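Local coordinates for protein 2,5-dihydroxypyridine 5,6-dioxygenase (Pseudomonas putida KT2440, PDB 7CUP) that cleaves the ring of 2,5-dihydroxypyridine with molecular oxygen between carbons 5 and 6, using iron, to give N-formylmaleamate in nicotinate degradation, at residues Q10-V15 / N41-A46; A28-H33 / V97-M102; Y55-P60 / R89-A94; A80-L85 / S106-Q111; I119-E124 / W187-S192. All coordinates share one frame; numbering follows the deposited sequence.

Contact 1. Residues Q10-V15 / N41-A46; sequences QMFEHV and NAAMEA
Phe12 and Glu13 of segment 10-15 meet Ala42, Ala43 and Ala46 where the axes of the two helical segments approach to 8.2 Å at a crossing angle of -58°, with Glu13 and Ala46 the pair whose CA atoms lie nearest. Three alanines on one side of segment 41-46 let the backbones come this near. Phe12 packs against all three: its CB sits 3.6 Å from Ala46 CB, its CD1 reaches Ala42 CB at 4.0 Å, and CE2 rests 3.7 Å from Ala43 CB. The ring turns one face to the backbone of segment 41-46, with Ala43 N above it and offset toward the rim. Ala46 also presses its methyl against the other helix, CB standing 3.5 Å from Glu13 N and 3.6 Å from Glu13 CG. The Glu13 chain then runs on extended, and its carboxylate forms a salt bridge with Arg49 of a second subunit, so a buried apolar contact ends at a charged subunit interface. Both helices, 5-18 and 37-49, pack on the parallel sheet; Phe12 touches Val98 on strand 96-99, Ala43 touches Val29 on strand 26-31, and the Phe12 ring meets that of Trp190, just past the edge strand 187-189.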
# COMPACT_ATOMS: atom_id res chain seq x y z
N GLN A 10 -7.76 -22.13 2.92
CA GLN A 10 -8.26 -23.54 3.02
C GLN A 10 -7.22 -24.52 2.48
O GLN A 10 -7.08 -25.62 3.08
CB GLN A 10 -9.55 -23.80 2.25
CG GLN A 10 -10.78 -23.46 3.06
CD GLN A 10 -12.00 -23.44 2.18
OE1 GLN A 10 -12.12 -24.25 1.26
NE2 GLN A 10 -12.89 -22.48 2.45
N MET A 11 -6.55 -24.16 1.39
CA MET A 11 -5.48 -25.03 0.83
C MET A 11 -4.40 -25.19 1.89
O MET A 11 -3.92 -26.33 2.08
CB MET A 11 -4.89 -24.47 -0.46
CG MET A 11 -5.82 -24.63 -1.69
SD MET A 11 -5.52 -23.41 -2.98
CE MET A 11 -3.79 -23.69 -3.31
N PHE A 12 -3.98 -24.09 2.54
CA PHE A 12 -2.89 -24.16 3.54
C PHE A 12 -3.36 -24.97 4.76
O PHE A 12 -2.55 -25.73 5.34
CB PHE A 12 -2.34 -22.79 3.93
CG PHE A 12 -1.13 -22.38 3.12
CD1 PHE A 12 -1.26 -21.77 1.88
CD2 PHE A 12 0.15 -22.65 3.58
CE1 PHE A 12 -0.14 -21.41 1.15
CE2 PHE A 12 1.27 -22.29 2.85
CZ PHE A 12 1.12 -21.66 1.64
N GLU A 13 -4.63 -24.87 5.14
CA GLU A 13 -5.16 -25.75 6.22
C GLU A 13 -4.98 -27.22 5.81
O GLU A 13 -4.52 -28.00 6.65
CB GLU A 13 -6.62 -25.48 6.54
CG GLU A 13 -6.81 -24.13 7.16
CD GLU A 13 -8.26 -23.75 7.34
OE1 GLU A 13 -8.92 -24.43 8.15
OE2 GLU A 13 -8.70 -22.74 6.71
N HIS A 14 -5.36 -27.58 4.58
CA HIS A 14 -5.25 -28.97 4.06
C HIS A 14 -3.80 -29.46 4.14
O HIS A 14 -3.54 -30.52 4.76
CB HIS A 14 -5.83 -29.07 2.65
CG HIS A 14 -5.51 -30.37 1.98
ND1 HIS A 14 -6.26 -31.50 2.19
CD2 HIS A 14 -4.56 -30.71 1.09
CE1 HIS A 14 -5.78 -32.49 1.47
NE2 HIS A 14 -4.73 -32.03 0.78
N VAL A 15 -2.85 -28.68 3.61
CA VAL A 15 -1.43 -29.10 3.51
C VAL A 15 -0.79 -29.08 4.92
O VAL A 15 0.01 -29.98 5.18
CB VAL A 15 -0.68 -28.24 2.47
CG1 VAL A 15 0.80 -28.60 2.40
CG2 VAL A 15 -1.35 -28.39 1.10
N ASN A 41 0.19 -14.65 4.39
CA ASN A 41 -1.06 -14.40 5.19
C ASN A 41 -1.87 -15.69 5.32
O ASN A 41 -2.26 -16.00 6.45
CB ASN A 41 -1.94 -13.28 4.62
CG ASN A 41 -1.27 -11.92 4.74
OD1 ASN A 41 -0.34 -11.73 5.55
ND2 ASN A 41 -1.73 -10.98 3.91
N ALA A 42 -2.03 -16.43 4.23
CA ALA A 42 -2.79 -17.71 4.21
C ALA A 42 -2.14 -18.76 5.14
O ALA A 42 -2.89 -19.51 5.81
CB ALA A 42 -2.91 -18.23 2.82
N ALA A 43 -0.81 -18.84 5.14
CA ALA A 43 -0.02 -19.74 6.01
C ALA A 43 -0.23 -19.34 7.47
O ALA A 43 -0.50 -20.23 8.31
CB ALA A 43 1.43 -19.73 5.58
N MET A 44 -0.14 -18.05 7.79
CA MET A 44 -0.31 -17.55 9.18
C MET A 44 -1.75 -17.85 9.65
O MET A 44 -1.90 -18.41 10.73
CB MET A 44 -0.04 -16.05 9.27
CG MET A 44 1.44 -15.65 9.06
SD MET A 44 2.51 -16.04 10.46
CE MET A 44 2.20 -14.66 11.56
N GLU A 45 -2.75 -17.54 8.81
CA GLU A 45 -4.20 -17.71 9.10
C GLU A 45 -4.50 -19.20 9.25
O GLU A 45 -5.07 -19.56 10.26
CB GLU A 45 -5.08 -17.04 8.04
CG GLU A 45 -5.14 -15.53 8.19
CD GLU A 45 -5.26 -15.05 9.64
OE1 GLU A 45 -4.26 -14.47 10.20
OE2 GLU A 45 -6.35 -15.27 10.23
N ALA A 46 -4.05 -20.05 8.34
CA ALA A 46 -4.32 -21.50 8.38
C ALA A 46 -3.70 -22.14 9.64
O ALA A 46 -4.40 -22.94 10.33
CB ALA A 46 -3.82 -22.15 7.12

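Contact 2. Residues A28-H33 / V97-M102; sequences AVLKSH and VVDTMM
Leu30 is the apolar centre of this pairing between two neighbouring parallel strands, 26-31 and 96-99, in the five-stranded sheet of an alpha/beta domain. Its CB touches Val97 CG1 at 4.0 Å, while CG and both methyls lie against Met101, whose SD is 3.8 Å from Leu30 CG. Met101 folds back over Leu30 because its CG sits between the backbone N and the carbonyl carbon (chi1 77°). Val29 and Val98 pair on the other side of the sheet, where helix 37-49 covers Val29. Between the strands the ladder is regular: Val98 N donates to Ala28 O and Leu30 N to Val98 O at 2.9 Å, with Val97 CA adding a CA-H...O contact to Ala28 O. After Asp99 the strand ends, though Thr100 N still bonds to Leu30 O. Asp99 lies alongside Leu30 and takes two backbone N-H groups on one oxygen. Met101 N meets Asp99 OD1 nearly head-on at 2.8 Å, closing an Asx turn, and Met102 N comes from the syn side but about 30° out of the carboxylate plane. OD2 accepts from Leu103 N. With an alanine in place of Asp99, these amides would probably lose their acceptor and the turn carrying Met101 would be less firmly set against Leu30. At the polar edge Leu30 O receives both Thr100 N, 3.0 Å away, and Thr100 OG1, 2.7 Å away.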
# COMPACT_ATOMS: atom_id res chain seq x y z
N ALA A 28 6.56 -21.61 12.19
CA ALA A 28 7.23 -20.37 11.76
C ALA A 28 7.03 -20.22 10.25
O ALA A 28 7.33 -21.17 9.49
CB ALA A 28 8.68 -20.42 12.14
N VAL A 29 6.54 -19.05 9.84
CA VAL A 29 6.40 -18.67 8.41
C VAL A 29 7.59 -17.77 8.09
O VAL A 29 7.67 -16.66 8.63
CB VAL A 29 5.05 -18.01 8.08
CG1 VAL A 29 4.98 -17.70 6.59
CG2 VAL A 29 3.89 -18.89 8.50
N LEU A 30 8.53 -18.32 7.32
CA LEU A 30 9.79 -17.65 6.92
C LEU A 30 9.55 -16.86 5.64
O LEU A 30 9.02 -17.44 4.65
CB LEU A 30 10.87 -18.70 6.71
CG LEU A 30 12.17 -18.13 6.17
CD1 LEU A 30 12.76 -17.08 7.13
CD2 LEU A 30 13.13 -19.26 5.89
N LYS A 31 9.89 -15.59 5.65
CA LYS A 31 9.68 -14.72 4.46
C LYS A 31 10.83 -13.73 4.32
O LYS A 31 11.59 -13.55 5.28
CB LYS A 31 8.35 -13.95 4.59
CG LYS A 31 8.25 -13.07 5.81
CD LYS A 31 6.99 -12.25 5.84
CE LYS A 31 6.96 -11.24 6.96
NZ LYS A 31 5.81 -10.34 6.79
N SER A 32 10.90 -13.11 3.14
CA SER A 32 11.80 -11.97 2.82
C SER A 32 11.00 -10.94 2.02
O SER A 32 9.81 -11.14 1.88
CB SER A 32 13.05 -12.46 2.10
OG SER A 32 14.03 -11.43 2.03
N HIS A 33 11.61 -9.84 1.55
CA HIS A 33 10.82 -8.73 0.95
C HIS A 33 10.11 -9.20 -0.34
O HIS A 33 9.05 -8.67 -0.67
CB HIS A 33 11.70 -7.52 0.66
CG HIS A 33 12.53 -7.67 -0.56
ND1 HIS A 33 13.85 -8.08 -0.50
CD2 HIS A 33 12.25 -7.47 -1.87
CE1 HIS A 33 14.33 -8.14 -1.74
NE2 HIS A 33 13.37 -7.79 -2.59
N VAL A 97 8.48 -25.23 9.61
CA VAL A 97 8.76 -23.92 8.95
C VAL A 97 8.05 -23.96 7.60
O VAL A 97 8.22 -24.99 6.91
CB VAL A 97 10.28 -23.69 8.79
CG1 VAL A 97 10.57 -22.43 7.99
CG2 VAL A 97 10.95 -23.64 10.16
N VAL A 98 7.20 -22.97 7.31
CA VAL A 98 6.71 -22.72 5.93
C VAL A 98 7.69 -21.76 5.29
O VAL A 98 7.72 -20.61 5.69
CB VAL A 98 5.30 -22.12 5.89
CG1 VAL A 98 4.88 -21.88 4.46
CG2 VAL A 98 4.31 -23.02 6.61
N ASP A 99 8.47 -22.21 4.34
CA ASP A 99 9.47 -21.35 3.67
C ASP A 99 8.83 -20.73 2.42
O ASP A 99 8.57 -21.43 1.44
CB ASP A 99 10.72 -22.19 3.43
CG ASP A 99 11.80 -21.48 2.64
OD1 ASP A 99 11.64 -20.25 2.42
OD2 ASP A 99 12.75 -22.18 2.22
N THR A 100 8.60 -19.42 2.45
CA THR A 100 8.13 -18.61 1.29
C THR A 100 9.26 -17.77 0.72
O THR A 100 8.96 -16.87 -0.07
CB THR A 100 6.97 -17.70 1.70
OG1 THR A 100 7.43 -16.66 2.57
CG2 THR A 100 5.87 -18.46 2.41
N MET A 101 10.53 -18.05 1.05
CA MET A 101 11.67 -17.25 0.52
C MET A 101 12.71 -18.14 -0.20
O MET A 101 13.62 -17.54 -0.82
CB MET A 101 12.36 -16.43 1.62
CG MET A 101 13.27 -17.21 2.52
SD MET A 101 14.18 -16.12 3.68
CE MET A 101 15.62 -15.72 2.71
N MET A 102 12.62 -19.47 -0.10
CA MET A 102 13.44 -20.45 -0.88
C MET A 102 14.84 -20.49 -0.28
O MET A 102 15.76 -19.99 -0.92
CB MET A 102 13.54 -20.04 -2.35
CG MET A 102 12.85 -20.95 -3.30
SD MET A 102 13.80 -22.42 -3.58
CE MET A 102 14.96 -21.82 -4.80

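Contact 3. Residues Y55-P60 / R89-A94; sequences YAVELP and RALEAA
Tyr55 reaches from its strand across to helix 85-92 and the turn after it, and only the far end of its side chain makes the contact. CB leaves the backbone toward the helix, and CG, placed between the backbone N and the carbonyl carbon (chi1 56°), sends the ring that way too. CE2 and CZ come next, each 3.5 Å from Ala90 O, which lies at the ring edge and in its plane; CZ lies 4.4 Å from Ala94 CB. At the tip, OH donates to Ala90 O over 2.6 Å, meeting the oxygen almost in line with the carbonyl bond (C=O...donor angle 177°). The same hydroxyl is boxed in by Ala93 CB at 3.5 Å and Ala94 CB at 3.6 Å. Helix 85-92 lies on the connection from strand 53-58 to the parallel strand 96-99, a beta-alpha-beta crossover. Strand 53-58 is the outermost of its sheet within the chain, and Ala56 and Glu58 pair with an antiparallel strand of a neighbouring subunit, continuing the sheet across the interface. A phenylalanine at Tyr55 would probably leave Ala90 O without this donor and the ring without its polar tie to the helix. Two residues along, Val57 also points toward the helix, its CG2 touching Leu91 CD2 at 4.1 Å and Ala90 CB at 4.5 Å.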
# COMPACT_ATOMS: atom_id res chain seq x y z
N TYR A 55 4.31 -17.71 14.33
CA TYR A 55 5.03 -16.42 14.21
C TYR A 55 5.66 -16.41 12.82
O TYR A 55 5.86 -17.51 12.24
CB TYR A 55 6.07 -16.26 15.32
CG TYR A 55 7.10 -17.36 15.43
CD1 TYR A 55 6.78 -18.58 16.02
CD2 TYR A 55 8.39 -17.21 14.95
CE1 TYR A 55 7.71 -19.60 16.14
CE2 TYR A 55 9.34 -18.23 15.04
CZ TYR A 55 9.00 -19.43 15.63
OH TYR A 55 9.91 -20.42 15.78
N ALA A 56 5.91 -15.21 12.30
CA ALA A 56 6.66 -14.99 11.05
C ALA A 56 8.10 -14.58 11.39
O ALA A 56 8.35 -13.89 12.41
CB ALA A 56 5.96 -13.96 10.18
N VAL A 57 9.04 -15.07 10.59
CA VAL A 57 10.46 -14.68 10.60
C VAL A 57 10.76 -14.06 9.24
O VAL A 57 10.50 -14.73 8.24
CB VAL A 57 11.36 -15.88 10.88
CG1 VAL A 57 12.82 -15.46 10.86
CG2 VAL A 57 11.00 -16.52 12.21
N GLU A 58 11.22 -12.81 9.25
CA GLU A 58 11.62 -12.11 8.02
C GLU A 58 13.13 -11.95 8.06
O GLU A 58 13.66 -11.41 9.03
CB GLU A 58 10.93 -10.76 7.87
CG GLU A 58 11.39 -10.07 6.61
CD GLU A 58 10.50 -8.99 6.06
OE1 GLU A 58 9.67 -8.42 6.85
OE2 GLU A 58 10.65 -8.71 4.81
N LEU A 59 13.78 -12.42 7.02
CA LEU A 59 15.23 -12.23 6.79
C LEU A 59 15.41 -11.21 5.68
O LEU A 59 14.68 -11.21 4.69
CB LEU A 59 15.84 -13.58 6.39
CG LEU A 59 15.73 -14.69 7.42
CD1 LEU A 59 16.47 -15.93 6.98
CD2 LEU A 59 16.26 -14.23 8.76
N PRO A 60 16.44 -10.35 5.78
CA PRO A 60 16.93 -9.58 4.63
C PRO A 60 17.30 -10.52 3.48
O PRO A 60 17.87 -11.60 3.74
CB PRO A 60 18.21 -8.91 5.17
CG PRO A 60 18.09 -8.93 6.68
CD PRO A 60 17.28 -10.18 6.97
N ARG A 89 18.26 -20.46 14.79
CA ARG A 89 17.64 -20.95 16.06
C ARG A 89 16.16 -20.52 16.12
O ARG A 89 15.37 -21.17 16.81
CB ARG A 89 18.38 -20.44 17.30
CG ARG A 89 19.80 -20.95 17.47
CD ARG A 89 19.75 -22.31 18.12
NE ARG A 89 21.00 -23.04 18.28
CZ ARG A 89 21.88 -22.83 19.25
NH1 ARG A 89 21.74 -21.85 20.12
NH2 ARG A 89 22.95 -23.59 19.32
N ALA A 90 15.81 -19.40 15.49
CA ALA A 90 14.42 -18.89 15.50
C ALA A 90 13.54 -19.85 14.70
O ALA A 90 12.37 -20.07 15.08
CB ALA A 90 14.37 -17.47 14.98
N LEU A 91 14.11 -20.48 13.69
CA LEU A 91 13.40 -21.50 12.87
C LEU A 91 13.44 -22.86 13.58
O LEU A 91 12.41 -23.55 13.57
CB LEU A 91 14.07 -21.56 11.50
CG LEU A 91 14.01 -20.25 10.72
CD1 LEU A 91 14.76 -20.37 9.41
CD2 LEU A 91 12.57 -19.82 10.44
N GLU A 92 14.57 -23.24 14.18
CA GLU A 92 14.71 -24.50 14.98
C GLU A 92 13.70 -24.56 16.13
O GLU A 92 13.32 -25.67 16.53
CB GLU A 92 16.13 -24.62 15.52
CG GLU A 92 17.10 -24.96 14.43
CD GLU A 92 18.54 -25.07 14.90
OE1 GLU A 92 18.82 -24.86 16.08
OE2 GLU A 92 19.35 -25.40 14.06
N ALA A 93 13.30 -23.40 16.64
CA ALA A 93 12.28 -23.28 17.71
C ALA A 93 10.96 -23.88 17.26
O ALA A 93 10.24 -24.39 18.11
CB ALA A 93 12.09 -21.83 18.12
N ALA A 94 10.63 -23.80 15.97
CA ALA A 94 9.33 -24.23 15.41
C ALA A 94 9.28 -25.75 15.24
O ALA A 94 10.34 -26.37 14.99
CB ALA A 94 9.09 -23.54 14.08

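Contact 4. Residues A80-L85 / S106-Q111; sequences ALTGNL and SPEQEQ
Leu81 and Glu108 bring a type II beta turn, Leu81 to Asn84, against the first turn of helix 107-114. The aliphatic part of Glu108 does the packing. Its CB lies 3.8 Å from Leu81 CB, and Leu81 CD1 comes to 4.1 Å from the same Glu108 CB, the two chains passing one another head to tail. Glu108 CG stands 3.8 Å from Leu81 O, the carbonyl that closes the turn by accepting from Asn84 N. At this point the glutamate chain bends (chi2 79°), which brings the carboxylate beside Thr82 and Gly83. OE2 then sits 3.7 Å from Thr82 CA and is joined to the turn by one water, which donates to Glu108 OE2 at 2.6 Å and accepts from Gly83 N at 2.7 Å. The bridge thus links a carboxylate on the helix to a backbone amide of the turn, and Gly83 has the positive phi that suits glycine at this corner. The hydroxyl of Thr82 is turned to Thr79 N. Leu81 has further apolar neighbours in Leu103 and in Ala87 of helix 85-92, so the buried side of the contact continues inward. Ser106 occupies the N-cap of its helix, OG accepting from Gln109 N at 3.3 Å with an N-H...O angle of 166°; Asn84 precedes helix 85-92 in the same way, though its capping bond to Ala87 N is weak. The arrangement is a type II beta turn with glycine at its third position, packed on a serine-capped helix N terminus and joined to it by a water.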
# COMPACT_ATOMS: atom_id res chain seq x y z
N ALA A 80 20.64 -16.53 3.39
CA ALA A 80 20.40 -15.54 4.44
C ALA A 80 20.72 -16.19 5.78
O ALA A 80 20.98 -15.47 6.74
CB ALA A 80 19.00 -15.01 4.34
N LEU A 81 20.82 -17.52 5.84
CA LEU A 81 21.19 -18.22 7.09
C LEU A 81 22.69 -18.26 7.29
O LEU A 81 23.10 -18.53 8.45
CB LEU A 81 20.61 -19.63 7.08
CG LEU A 81 19.11 -19.70 7.37
CD1 LEU A 81 18.71 -21.14 7.54
CD2 LEU A 81 18.73 -18.88 8.60
N THR A 82 23.50 -18.03 6.26
CA THR A 82 24.97 -18.19 6.41
C THR A 82 25.44 -17.20 7.48
O THR A 82 25.11 -16.03 7.32
CB THR A 82 25.73 -18.01 5.10
OG1 THR A 82 25.12 -18.91 4.17
CG2 THR A 82 27.21 -18.29 5.26
N GLY A 83 26.14 -17.68 8.51
CA GLY A 83 26.70 -16.85 9.60
C GLY A 83 25.61 -16.21 10.45
O GLY A 83 25.88 -15.18 11.09
N ASN A 84 24.41 -16.79 10.48
CA ASN A 84 23.22 -16.17 11.13
C ASN A 84 22.55 -17.23 12.03
O ASN A 84 21.38 -17.70 11.79
CB ASN A 84 22.32 -15.52 10.10
CG ASN A 84 21.44 -14.47 10.72
OD1 ASN A 84 21.19 -14.49 11.94
ND2 ASN A 84 20.96 -13.55 9.90
N LEU A 85 23.28 -17.60 13.08
CA LEU A 85 22.85 -18.68 13.99
C LEU A 85 21.56 -18.24 14.70
O LEU A 85 20.71 -19.08 14.91
CB LEU A 85 23.99 -18.98 14.97
CG LEU A 85 23.69 -20.09 15.97
CD1 LEU A 85 23.36 -21.39 15.27
CD2 LEU A 85 24.84 -20.26 16.94
N SER A 106 21.42 -26.24 2.39
CA SER A 106 22.66 -25.64 2.93
C SER A 106 23.03 -26.35 4.22
O SER A 106 22.18 -27.00 4.83
CB SER A 106 22.49 -24.18 3.13
OG SER A 106 21.44 -23.91 4.05
N PRO A 107 24.29 -26.25 4.69
CA PRO A 107 24.64 -26.81 5.99
C PRO A 107 23.66 -26.32 7.08
O PRO A 107 23.29 -27.12 7.93
CB PRO A 107 26.10 -26.38 6.26
CG PRO A 107 26.44 -25.40 5.13
CD PRO A 107 25.44 -25.63 4.02
N GLU A 108 23.21 -25.06 7.00
CA GLU A 108 22.39 -24.44 8.08
C GLU A 108 20.97 -25.02 8.07
O GLU A 108 20.44 -25.32 9.15
CB GLU A 108 22.37 -22.92 7.95
CG GLU A 108 23.74 -22.27 8.15
CD GLU A 108 24.67 -22.35 6.94
OE1 GLU A 108 24.27 -22.95 5.93
OE2 GLU A 108 25.76 -21.79 7.02
N GLN A 109 20.38 -25.18 6.90
CA GLN A 109 19.07 -25.84 6.70
C GLN A 109 19.16 -27.30 7.18
O GLN A 109 18.19 -27.78 7.79
CB GLN A 109 18.61 -25.77 5.24
CG GLN A 109 17.39 -26.65 4.99
CD GLN A 109 16.66 -26.43 3.69
OE1 GLN A 109 15.98 -25.42 3.50
NE2 GLN A 109 16.73 -27.43 2.82
N GLU A 110 20.25 -27.98 6.87
CA GLU A 110 20.51 -29.38 7.28
C GLU A 110 20.49 -29.47 8.81
O GLU A 110 19.86 -30.38 9.34
CB GLU A 110 21.85 -29.85 6.71
CG GLU A 110 22.14 -31.29 7.01
CD GLU A 110 21.31 -32.27 6.20
OE1 GLU A 110 21.69 -33.46 6.18
OE2 GLU A 110 20.29 -31.85 5.58
N GLN A 111 21.12 -28.51 9.48
CA GLN A 111 21.15 -28.42 10.96
C GLN A 111 19.73 -28.19 11.51
O GLN A 111 19.37 -28.86 12.50
CB GLN A 111 22.14 -27.34 11.38
CG GLN A 111 23.59 -27.82 11.31
CD GLN A 111 24.53 -26.64 11.33
OE1 GLN A 111 24.24 -25.61 11.93
NE2 GLN A 111 25.66 -26.78 10.66
O HOH W 1 26.57 -20.29 9.03

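Contact 5. Residues I119-E124 / W187-S192; sequences ILLAVE and WDHWPS
The His189 imidazole is sandwiched: Leu121 CD2 sits squarely over the centre of one face, a CH-pi contact of 3.5 Å to the centroid and 4° from the ring normal, and Pro191 O lies over the centre of the opposite face. Leu121 and His189 both carry CG opposite the backbone N (chi1 176° and -174°), which sets the two side chains alongside each other. At the ring edge, in plane, a water stands 2.8 Å from His189 NE2; it also accepts from Val123 N and donates to Trp190 O. Trp187 presents its edge to the same Leu121 methyl, CZ2 to CD2 3.8 Å, and its CD1 packs on Ile119 CG2 at 3.6 Å. On the other side of the sheet Leu120 CD1 reaches Trp190 CB at 4.0 Å. The strands run parallel: Asp188 N donates to Ile119 O, Leu121 N to Asp188 O in a nearly straight bond, and Trp190 N to Leu121 O. The iron, held by His265, Ser302, His318 and Asp320, is about 10 Å from the Trp187 side chain; none of its ligands comes from these segments. With both faces covered, the imidazole is probably restricted in rotation, linked through the water at NE2 to Val123 N and Trp190 O.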
# COMPACT_ATOMS: atom_id res chain seq x y z
N ILE A 119 10.33 -28.82 7.32
CA ILE A 119 10.32 -27.61 6.45
C ILE A 119 9.47 -27.91 5.22
O ILE A 119 9.81 -28.88 4.48
CB ILE A 119 11.73 -27.16 6.06
CG1 ILE A 119 12.62 -26.94 7.29
CG2 ILE A 119 11.61 -25.94 5.16
CD1 ILE A 119 14.07 -26.52 6.98
N LEU A 120 8.44 -27.08 5.00
CA LEU A 120 7.61 -27.11 3.76
C LEU A 120 7.94 -25.88 2.92
O LEU A 120 7.71 -24.78 3.38
CB LEU A 120 6.13 -27.13 4.13
CG LEU A 120 5.19 -27.21 2.93
CD1 LEU A 120 5.41 -28.50 2.17
CD2 LEU A 120 3.75 -27.10 3.38
N LEU A 121 8.49 -26.07 1.73
CA LEU A 121 8.73 -24.97 0.76
C LEU A 121 7.42 -24.72 0.02
O LEU A 121 6.73 -25.70 -0.34
CB LEU A 121 9.87 -25.35 -0.19
CG LEU A 121 10.14 -24.33 -1.28
CD1 LEU A 121 10.65 -23.02 -0.70
CD2 LEU A 121 11.09 -24.88 -2.33
N ALA A 122 7.03 -23.44 -0.13
CA ALA A 122 5.76 -23.03 -0.79
C ALA A 122 6.00 -21.66 -1.44
O ALA A 122 5.85 -20.65 -0.74
CB ALA A 122 4.61 -22.97 0.21
N VAL A 123 6.40 -21.64 -2.72
CA VAL A 123 6.83 -20.38 -3.38
C VAL A 123 6.13 -20.25 -4.74
O VAL A 123 6.10 -19.10 -5.25
CB VAL A 123 8.35 -20.29 -3.51
CG1 VAL A 123 8.98 -19.98 -2.16
CG2 VAL A 123 8.98 -21.52 -4.14
N GLU A 124 5.59 -21.34 -5.28
CA GLU A 124 4.92 -21.29 -6.60
C GLU A 124 3.64 -20.50 -6.43
O GLU A 124 3.10 -20.38 -5.32
CB GLU A 124 4.62 -22.68 -7.17
CG GLU A 124 5.85 -23.46 -7.60
CD GLU A 124 6.68 -22.90 -8.73
OE1 GLU A 124 6.60 -23.47 -9.82
OE2 GLU A 124 7.50 -21.98 -8.48
N TRP A 187 12.17 -32.38 4.86
CA TRP A 187 12.02 -31.25 3.92
C TRP A 187 11.16 -31.75 2.76
O TRP A 187 11.37 -32.90 2.29
CB TRP A 187 13.38 -30.69 3.44
CG TRP A 187 13.24 -29.51 2.54
CD1 TRP A 187 13.31 -28.19 2.87
CD2 TRP A 187 13.00 -29.54 1.12
NE1 TRP A 187 13.12 -27.40 1.75
CE2 TRP A 187 12.94 -28.20 0.67
CE3 TRP A 187 12.91 -30.57 0.17
CZ2 TRP A 187 12.75 -27.87 -0.67
CZ3 TRP A 187 12.69 -30.24 -1.15
CH2 TRP A 187 12.61 -28.91 -1.56
N ASP A 188 10.18 -30.96 2.35
CA ASP A 188 9.40 -31.24 1.12
C ASP A 188 8.90 -29.92 0.54
O ASP A 188 9.13 -28.86 1.15
CB ASP A 188 8.29 -32.26 1.38
CG ASP A 188 7.96 -33.15 0.19
OD1 ASP A 188 7.98 -32.64 -0.97
OD2 ASP A 188 7.63 -34.36 0.42
N HIS A 189 8.33 -30.00 -0.66
CA HIS A 189 8.01 -28.82 -1.50
C HIS A 189 6.59 -29.00 -2.00
O HIS A 189 6.36 -29.99 -2.70
CB HIS A 189 8.99 -28.77 -2.67
CG HIS A 189 8.87 -27.55 -3.52
ND1 HIS A 189 9.64 -27.40 -4.66
CD2 HIS A 189 8.06 -26.48 -3.46
CE1 HIS A 189 9.34 -26.24 -5.21
NE2 HIS A 189 8.38 -25.67 -4.51
N TRP A 190 5.68 -28.14 -1.59
CA TRP A 190 4.37 -28.03 -2.23
C TRP A 190 4.48 -27.04 -3.39
O TRP A 190 4.71 -25.86 -3.13
CB TRP A 190 3.38 -27.59 -1.17
CG TRP A 190 2.04 -27.23 -1.71
CD1 TRP A 190 1.45 -27.59 -2.90
CD2 TRP A 190 1.11 -26.42 -1.02
NE1 TRP A 190 0.20 -27.05 -2.97
CE2 TRP A 190 -0.03 -26.32 -1.84
CE3 TRP A 190 1.17 -25.73 0.19
CZ2 TRP A 190 -1.15 -25.59 -1.44
CZ3 TRP A 190 0.07 -25.01 0.58
CH2 TRP A 190 -1.08 -24.97 -0.22
N PRO A 191 4.39 -27.45 -4.69
CA PRO A 191 4.06 -28.80 -5.15
C PRO A 191 5.24 -29.66 -5.64
O PRO A 191 6.29 -29.10 -5.96
CB PRO A 191 3.24 -28.48 -6.40
CG PRO A 191 4.02 -27.33 -7.02
CD PRO A 191 4.64 -26.59 -5.85
N SER A 192 5.05 -30.98 -5.73
CA SER A 192 6.08 -31.93 -6.23
C SER A 192 5.40 -33.26 -6.57
O SER A 192 4.32 -33.22 -7.18
CB SER A 192 7.24 -32.04 -5.26
OG SER A 192 6.83 -32.49 -3.96
O HOH W 2 6.26 -23.87 -4.26

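From the N terminus, helix 5-18 meets helix 37-49 in contact 1, closing a loop that contains strand 26-31. That strand is the first half of contact 2, so contacts 1 and 2 cross. Contact 2 closes a longer loop, to strand 96-99, and contact 3 lies wholly within it, joining strand 53-58 to helix 85-92. Contact 4 crosses both 2 and 3, bringing the turn before helix 85-92 to helix 107-114. Contact 5 follows in series, adding 187-189 beside 118-121. Strand 96-99 pairs with 118-121, so contacts 2 and 5 share one sheet, with contact 1 on one side and helices 85-92 and 107-114 on the other.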